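PDB 4XAA: putative oxygenase from Streptomyces viridochromogenes Tue57, which probably acts as an iron- and 2-oxoglutarate-dependent dioxygenase of the phytanoyl-CoA dioxygenase family, taking part in oxidative cyclization during orthosomycin biosynthesis. Local coordinates for residues 188-191 with 192-196; 160-163 with 164-168. All blocks are in the same frame, centred on the assembly; numbering follows the deposited sequence.

Interaction 1: 188-191 with 192-196. With NI (nickel (II) ion), chain B.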
ATOM      1  N   VAL A 188      -1.475   7.163   0.037  1.00 42.87           N
ATOM      2  CA  VAL A 188      -2.486   6.779  -0.927  1.00 35.52           C
ATOM      3  C   VAL A 188      -3.533   5.994  -0.186  1.00 40.71           C
ATOM      4  O   VAL A 188      -3.201   5.159   0.648  1.00 41.35           O
ATOM      5  CB  VAL A 188      -1.900   5.936  -2.048  1.00 39.97           C
ATOM      6  CG1 VAL A 188      -2.982   5.550  -3.060  1.00 36.80           C
ATOM      7  CG2 VAL A 188      -0.776   6.698  -2.706  1.00 40.06           C
ATOM      8  N   VAL A 189      -4.797   6.268  -0.462  1.00 35.89           N
ATOM      9  CA  VAL A 189      -5.844   5.478   0.140  1.00 40.16           C
ATOM     10  C   VAL A 189      -6.668   4.830  -0.971  1.00 40.23           C
ATOM     11  O   VAL A 189      -7.086   5.490  -1.914  1.00 35.59           O
ATOM     12  CB  VAL A 189      -6.692   6.344   1.091  1.00 40.20           C
ATOM     13  CG1 VAL A 189      -6.608   7.778   0.681  1.00 47.15           C
ATOM     14  CG2 VAL A 189      -8.125   5.868   1.175  1.00 41.99           C
ATOM     15  N   HIS A 190      -6.840   3.517  -0.898  1.00 36.94           N
ATOM     16  CA  HIS A 190      -7.618   2.857  -1.926  1.00 36.15           C
ATOM     17  C   HIS A 190      -8.574   1.856  -1.330  1.00 38.43           C
ATOM     18  O   HIS A 190      -8.316   1.233  -0.288  1.00 35.78           O
ATOM     19  CB  HIS A 190      -6.713   2.206  -2.982  1.00 34.44           C
ATOM     20  CG  HIS A 190      -5.922   1.034  -2.497  1.00 41.67           C
ATOM     21  ND1 HIS A 190      -4.671   1.162  -1.934  1.00 42.05           N
ATOM     22  CD2 HIS A 190      -6.179  -0.298  -2.541  1.00 40.90           C
ATOM     23  CE1 HIS A 190      -4.202  -0.035  -1.624  1.00 41.56           C
ATOM     24  NE2 HIS A 190      -5.098  -0.939  -1.984  1.00 43.32           N
ATOM     25  N   ASP A 191      -9.717   1.747  -1.989  1.00 37.01           N
ATOM     26  CA  ASP A 191     -10.773   0.856  -1.551  1.00 40.42           C
ATOM     27  C   ASP A 191     -10.290  -0.596  -1.717  1.00 39.96           C
ATOM     28  O   ASP A 191      -9.590  -0.903  -2.674  1.00 40.42           O
ATOM     29  CB  ASP A 191     -12.041   1.146  -2.356  1.00 34.62           C
ATOM     30  CG  ASP A 191     -13.268   0.510  -1.764  1.00 39.39           C
ATOM     31  OD1 ASP A 191     -13.233  -0.723  -1.551  1.00 39.58           O
ATOM     32  OD2 ASP A 191     -14.262   1.240  -1.512  1.00 39.45           O
ATOM     33  N   VAL A 192     -10.624  -1.480  -0.787  1.00 38.37           N
ATOM     34  CA  VAL A 192     -10.132  -2.853  -0.891  1.00 39.47           C
ATOM     35  C   VAL A 192     -10.754  -3.587  -2.071  1.00 41.32           C
ATOM     36  O   VAL A 192     -10.257  -4.627  -2.474  1.00 42.69           O
ATOM     37  CB  VAL A 192     -10.404  -3.676   0.383  1.00 39.35           C
ATOM     38  CG1 VAL A 192      -9.502  -3.228   1.524  1.00 35.66           C
ATOM     39  CG2 VAL A 192     -11.859  -3.587   0.759  1.00 39.21           C
ATOM     40  N   ARG A 193     -11.840  -3.046  -2.620  1.00 39.72           N
ATOM     41  CA  ARG A 193     -12.533  -3.684  -3.730  1.00 34.51           C
ATOM     42  C   ARG A 193     -11.915  -3.291  -5.056  1.00 40.65           C
ATOM     43  O   ARG A 193     -12.338  -3.743  -6.117  1.00 38.95           O
ATOM     44  CB  ARG A 193     -14.016  -3.307  -3.732  1.00 41.54           C
ATOM     45  CG  ARG A 193     -14.800  -3.724  -2.506  1.00 36.85           C
ATOM     46  CD  ARG A 193     -16.258  -3.320  -2.626  1.00 36.68           C
ATOM     47  NE  ARG A 193     -16.910  -3.899  -3.798  1.00 40.74           N
ATOM     48  CZ  ARG A 193     -17.464  -5.111  -3.819  1.00 44.21           C
ATOM     49  NH1 ARG A 193     -17.440  -5.875  -2.735  1.00 41.30           N
ATOM     50  NH2 ARG A 193     -18.034  -5.568  -4.929  1.00 44.85           N
ATOM     51  N   LEU A 194     -10.916  -2.423  -4.995  1.00 43.74           N
ATOM     52  CA  LEU A 194     -10.347  -1.867  -6.208  1.00 41.56           C
ATOM     53  C   LEU A 194      -9.477  -2.890  -6.945  1.00 38.22           C
ATOM     54  O   LEU A 194      -8.678  -3.602  -6.336  1.00 36.13           O
ATOM     55  CB  LEU A 194      -9.540  -0.612  -5.874  1.00 35.75           C
ATOM     56  CG  LEU A 194      -8.799   0.065  -7.026  1.00 38.07           C
ATOM     57  CD1 LEU A 194      -9.746   0.912  -7.867  1.00 35.07           C
ATOM     58  CD2 LEU A 194      -7.654   0.902  -6.469  1.00 39.04           C
ATOM     59  N   VAL A 195      -9.641  -2.957  -8.263  1.00 40.12           N
ATOM     60  CA  VAL A 195      -8.756  -3.766  -9.101  1.00 39.76           C
ATOM     61  C   VAL A 195      -7.448  -3.008  -9.276  1.00 38.77           C
ATOM     62  O   VAL A 195      -7.437  -1.881  -9.751  1.00 35.50           O
ATOM     63  CB  VAL A 195      -9.380  -4.074 -10.452  1.00 34.23           C
ATOM     64  CG1 VAL A 195      -8.401  -4.845 -11.314  1.00 43.17           C
ATOM     65  CG2 VAL A 195     -10.653  -4.838 -10.256  1.00 34.85           C
ATOM     66  N   HIS A 196      -6.354  -3.622  -8.844  1.00 41.82           N
ATOM     67  CA  HIS A 196      -5.084  -2.922  -8.743  1.00 40.81           C
ATOM     68  C   HIS A 196      -3.933  -3.912  -8.729  1.00 44.39           C
ATOM     69  O   HIS A 196      -4.117  -5.090  -8.428  1.00 40.07           O
ATOM     70  CB  HIS A 196      -5.045  -2.043  -7.489  1.00 36.91           C
ATOM     71  CG  HIS A 196      -5.069  -2.816  -6.206  1.00 41.07           C
ATOM     72  ND1 HIS A 196      -6.228  -3.339  -5.669  1.00 39.24           N
ATOM     73  CD2 HIS A 196      -4.073  -3.158  -5.351  1.00 36.54           C
ATOM     74  CE1 HIS A 196      -5.945  -3.974  -4.547  1.00 35.60           C
ATOM     75  NE2 HIS A 196      -4.645  -3.878  -4.332  1.00 39.75           N
TER
HETATM   76 NI    NI B 301      -3.486  -5.137  -2.882  1.00 58.16          NI
HETATM   77  O   HOH W   1      -3.361  -3.511  -1.373  1.00 37.10           O
HETATM   78  O   HOH W   2      -0.982  -4.777  -3.266  1.00 41.74           O
HETATM   79  O   HOH W   3      -1.803  -6.080  -1.527  1.00 46.79           O

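Interaction 2: 160-163 with 164-168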
ATOM      1  N   HIS A 160     -13.618  -0.737  -7.932  1.00 40.51           N
ATOM      2  CA  HIS A 160     -14.152  -1.063  -6.608  1.00 42.62           C
ATOM      3  C   HIS A 160     -15.688  -1.095  -6.581  1.00 40.97           C
ATOM      4  O   HIS A 160     -16.284  -1.623  -5.653  1.00 40.32           O
ATOM      5  CB  HIS A 160     -13.653  -0.054  -5.567  1.00 38.24           C
ATOM      6  CG  HIS A 160     -14.164   1.335  -5.796  1.00 39.67           C
ATOM      7  ND1 HIS A 160     -14.040   1.979  -7.006  1.00 39.35           N
ATOM      8  CD2 HIS A 160     -14.814   2.195  -4.976  1.00 40.59           C
ATOM      9  CE1 HIS A 160     -14.587   3.182  -6.923  1.00 38.55           C
ATOM     10  NE2 HIS A 160     -15.051   3.341  -5.696  1.00 39.83           N
ATOM     11  N   LEU A 161     -16.334  -0.518  -7.589  1.00 43.55           N
ATOM     12  CA  LEU A 161     -17.790  -0.456  -7.578  1.00 43.07           C
ATOM     13  C   LEU A 161     -18.415  -1.665  -8.266  1.00 40.18           C
ATOM     14  O   LEU A 161     -19.605  -1.912  -8.111  1.00 39.25           O
ATOM     15  CB  LEU A 161     -18.273   0.848  -8.231  1.00 38.86           C
ATOM     16  CG  LEU A 161     -17.922   2.130  -7.454  1.00 38.23           C
ATOM     17  CD1 LEU A 161     -18.177   3.371  -8.291  1.00 34.08           C
ATOM     18  CD2 LEU A 161     -18.698   2.210  -6.184  1.00 32.90           C
ATOM     19  N   LEU A 162     -17.615  -2.414  -9.022  1.00 43.07           N
ATOM     20  CA  LEU A 162     -18.108  -3.609  -9.736  1.00 43.76           C
ATOM     21  C   LEU A 162     -18.582  -4.719  -8.792  1.00 42.06           C
ATOM     22  O   LEU A 162     -18.121  -4.815  -7.660  1.00 44.83           O
ATOM     23  CB  LEU A 162     -17.018  -4.152 -10.649  1.00 43.07           C
ATOM     24  CG  LEU A 162     -16.583  -3.152 -11.712  1.00 45.64           C
ATOM     25  CD1 LEU A 162     -15.367  -3.685 -12.442  1.00 44.63           C
ATOM     26  CD2 LEU A 162     -17.730  -2.884 -12.673  1.00 43.29           C
ATOM     27  N   PRO A 163     -19.528  -5.550  -9.253  1.00 46.79           N
ATOM     28  CA  PRO A 163     -20.064  -6.670  -8.468  1.00 45.32           C
ATOM     29  C   PRO A 163     -18.993  -7.608  -7.920  1.00 44.24           C
ATOM     30  O   PRO A 163     -17.847  -7.580  -8.381  1.00 44.43           O
ATOM     31  CB  PRO A 163     -20.956  -7.395  -9.478  1.00 43.30           C
ATOM     32  CG  PRO A 163     -21.452  -6.285 -10.359  1.00 45.92           C
ATOM     33  CD  PRO A 163     -20.260  -5.376 -10.521  1.00 46.70           C
ATOM     34  N   ASP A 164     -19.362  -8.425  -6.937  1.00 41.67           N
ATOM     35  CA  ASP A 164     -18.409  -9.335  -6.301  1.00 42.04           C
ATOM     36  C   ASP A 164     -17.838 -10.339  -7.289  1.00 40.56           C
ATOM     37  O   ASP A 164     -16.683 -10.738  -7.181  1.00 42.66           O
ATOM     38  CB  ASP A 164     -19.065 -10.075  -5.138  1.00 39.10           C
ATOM     39  CG  ASP A 164     -19.322  -9.177  -3.920  1.00 47.40           C
ATOM     40  OD1 ASP A 164     -19.064  -7.948  -3.967  1.00 45.24           O
ATOM     41  OD2 ASP A 164     -19.808  -9.714  -2.905  1.00 51.78           O
ATOM     42  N   ASP A 165     -18.639 -10.732  -8.270  1.00 44.42           N
ATOM     43  CA  ASP A 165     -18.219 -11.770  -9.207  1.00 43.50           C
ATOM     44  C   ASP A 165     -17.462 -11.237 -10.411  1.00 45.59           C
ATOM     45  O   ASP A 165     -17.257 -11.962 -11.381  1.00 49.14           O
ATOM     46  CB  ASP A 165     -19.433 -12.568  -9.692  1.00 49.04           C
ATOM     47  CG  ASP A 165     -20.503 -11.685 -10.307  1.00 52.27           C
ATOM     48  OD1 ASP A 165     -20.237 -10.490 -10.511  1.00 54.03           O
ATOM     49  OD2 ASP A 165     -21.613 -12.184 -10.592  1.00 63.34           O
ATOM     50  N   ALA A 166     -17.068  -9.971 -10.382  1.00 44.10           N
ATOM     51  CA  ALA A 166     -16.359  -9.427 -11.526  1.00 44.12           C
ATOM     52  C   ALA A 166     -15.018 -10.129 -11.643  1.00 39.60           C
ATOM     53  O   ALA A 166     -14.303 -10.299 -10.652  1.00 35.76           O
ATOM     54  CB  ALA A 166     -16.180  -7.930 -11.406  1.00 38.10           C
ATOM     55  N   GLU A 167     -14.702 -10.559 -12.856  1.00 38.69           N
ATOM     56  CA  GLU A 167     -13.442 -11.229 -13.122  1.00 45.19           C
ATOM     57  C   GLU A 167     -12.343 -10.216 -13.351  1.00 41.57           C
ATOM     58  O   GLU A 167     -12.412  -9.413 -14.266  1.00 44.97           O
ATOM     59  CB  GLU A 167     -13.549 -12.162 -14.330  1.00 48.53           C
ATOM     60  CG  GLU A 167     -12.232 -12.858 -14.634  1.00 56.75           C
ATOM     61  CD  GLU A 167     -12.330 -13.943 -15.702  1.00 64.70           C
ATOM     62  OE1 GLU A 167     -13.334 -13.962 -16.456  1.00 65.77           O
ATOM     63  OE2 GLU A 167     -11.390 -14.775 -15.771  1.00 63.11           O
ATOM     64  N   VAL A 168     -11.322 -10.279 -12.513  1.00 39.80           N
ATOM     65  CA  VAL A 168     -10.289  -9.266 -12.468  1.00 43.20           C
ATOM     66  C   VAL A 168      -9.602  -9.093 -13.823  1.00 44.72           C
ATOM     67  O   VAL A 168      -9.285  -7.972 -14.227  1.00 44.22           O
ATOM     68  CB  VAL A 168      -9.261  -9.608 -11.357  1.00 41.24           C
ATOM     69  CG1 VAL A 168      -8.045  -8.700 -11.415  1.00 42.39           C
ATOM     70  CG2 VAL A 168      -9.940  -9.553  -9.986  1.00 34.93           C
TER

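Interaction 1: 188-191 with 192-196
The metal site of this double-stranded beta-helix oxygenase takes its distal histidine, His196, from the chain just beyond strand 186-191, and His190 at the end of that strand meets it across a tight turn. The His190 ring presents its edge to one face of His196, with the ring planes at 55° and His190 NE2 3.8 Å from His196 NE2. Both side chains hold CG between their backbone N and carbonyl carbon, which brings the two imidazoles together on the metal side of the chain. His196 NE2 binds nickel at 2.2 Å. On the other side of the same ring, ND1 donates to Leu194 O over 2.6 Å; the acceptor lies almost in the ring plane, and this second bond fixes the rotation of the ligand. His190 stands in the second shell: its NE2 is 3.2 Å from water 1, itself a nickel ligand, and is also hydrogen-bonded to the metal-binding Asp127.

The bend itself is a type I beta turn from Asp191 to Leu194. Leu194 N closes it on Asp191 O, while Arg193 N gives a nearly straight bond of 2.9 Å to Asp191 OD1, reaching the carboxylate on its anti side. With CG anti to the backbone N (chi1 -166°), Asp191 can reach forward over the turn, and its OD2 accepts from the backbone N of Arg134. Farther back along the side chain, Leu194 CD2 packs on His190 CB at 3.8 Å. An Asx turn overlaid on a type I beta turn thus leads into the last ligand of the two-histidine, one-carboxylate facial triad completed by His125 and Asp127.

Interaction 2: 160-163 with 164-168
Pro163 and Ala166 are the ends of a type I beta turn, and a single backbone hydrogen bond joins them: Ala166 N donates to Pro163 O over 3.2 Å, at an N-H...O angle of 159°. Pro163 O also accepts from Arg126, so one carbonyl oxygen serves both the turn and its anchorage to the protein.

Apolar contacts are few. Ala166 CB points back toward the preceding residues and rests 3.9 Å from Leu162 CB, so that the two side chains meet at their first carbons while the leucine branch extends beyond.

Polar side chains add a different kind of contact. Asp165 turns its carboxylate back over the turn, its CG lying between backbone N and carbonyl carbon (chi1 56°), and lays OD1 3.3 Å from Pro163 CB. This is close packing of an oxygen against the flank of the pyrrolidine ring. Asp164 points away overall, though its CB still touches the proline, and its OD1 forms a salt bridge with Arg193.

The turn lies at the surface, in the loop that leaves strand 153-155 through the 3-10 segment ending at Leu161. Just after it, Glu167 occupies the N-cap of helix 168-174, whose first residue, Val168, packs on Arg126 and Val195.

In the fold
Two type I turns are joined here, one beside the metal and one at the surface; the centres of interactions 1 and 2 are about 12 Å apart. Arg193, at the third position of the turn in interaction 1, bridges them: its NH2 lies 2.8 Å from Asp164 OD1 in a salt bridge and 2.8 Å from Leu162 O in a probable hydrogen bond. Packing adds to this, since His160 CB sits 3.7 Å from Leu194 N and His160 CD2 3.6 Å from Asp191 OD2. Arg126, next to His125 and Asp127, bonds to carbonyls of Leu162, Pro163 and Arg193. Through Arg126 the surface turn is tied to the chain between two nickel ligands, and Val168 beyond it packs on Val195, next to the third.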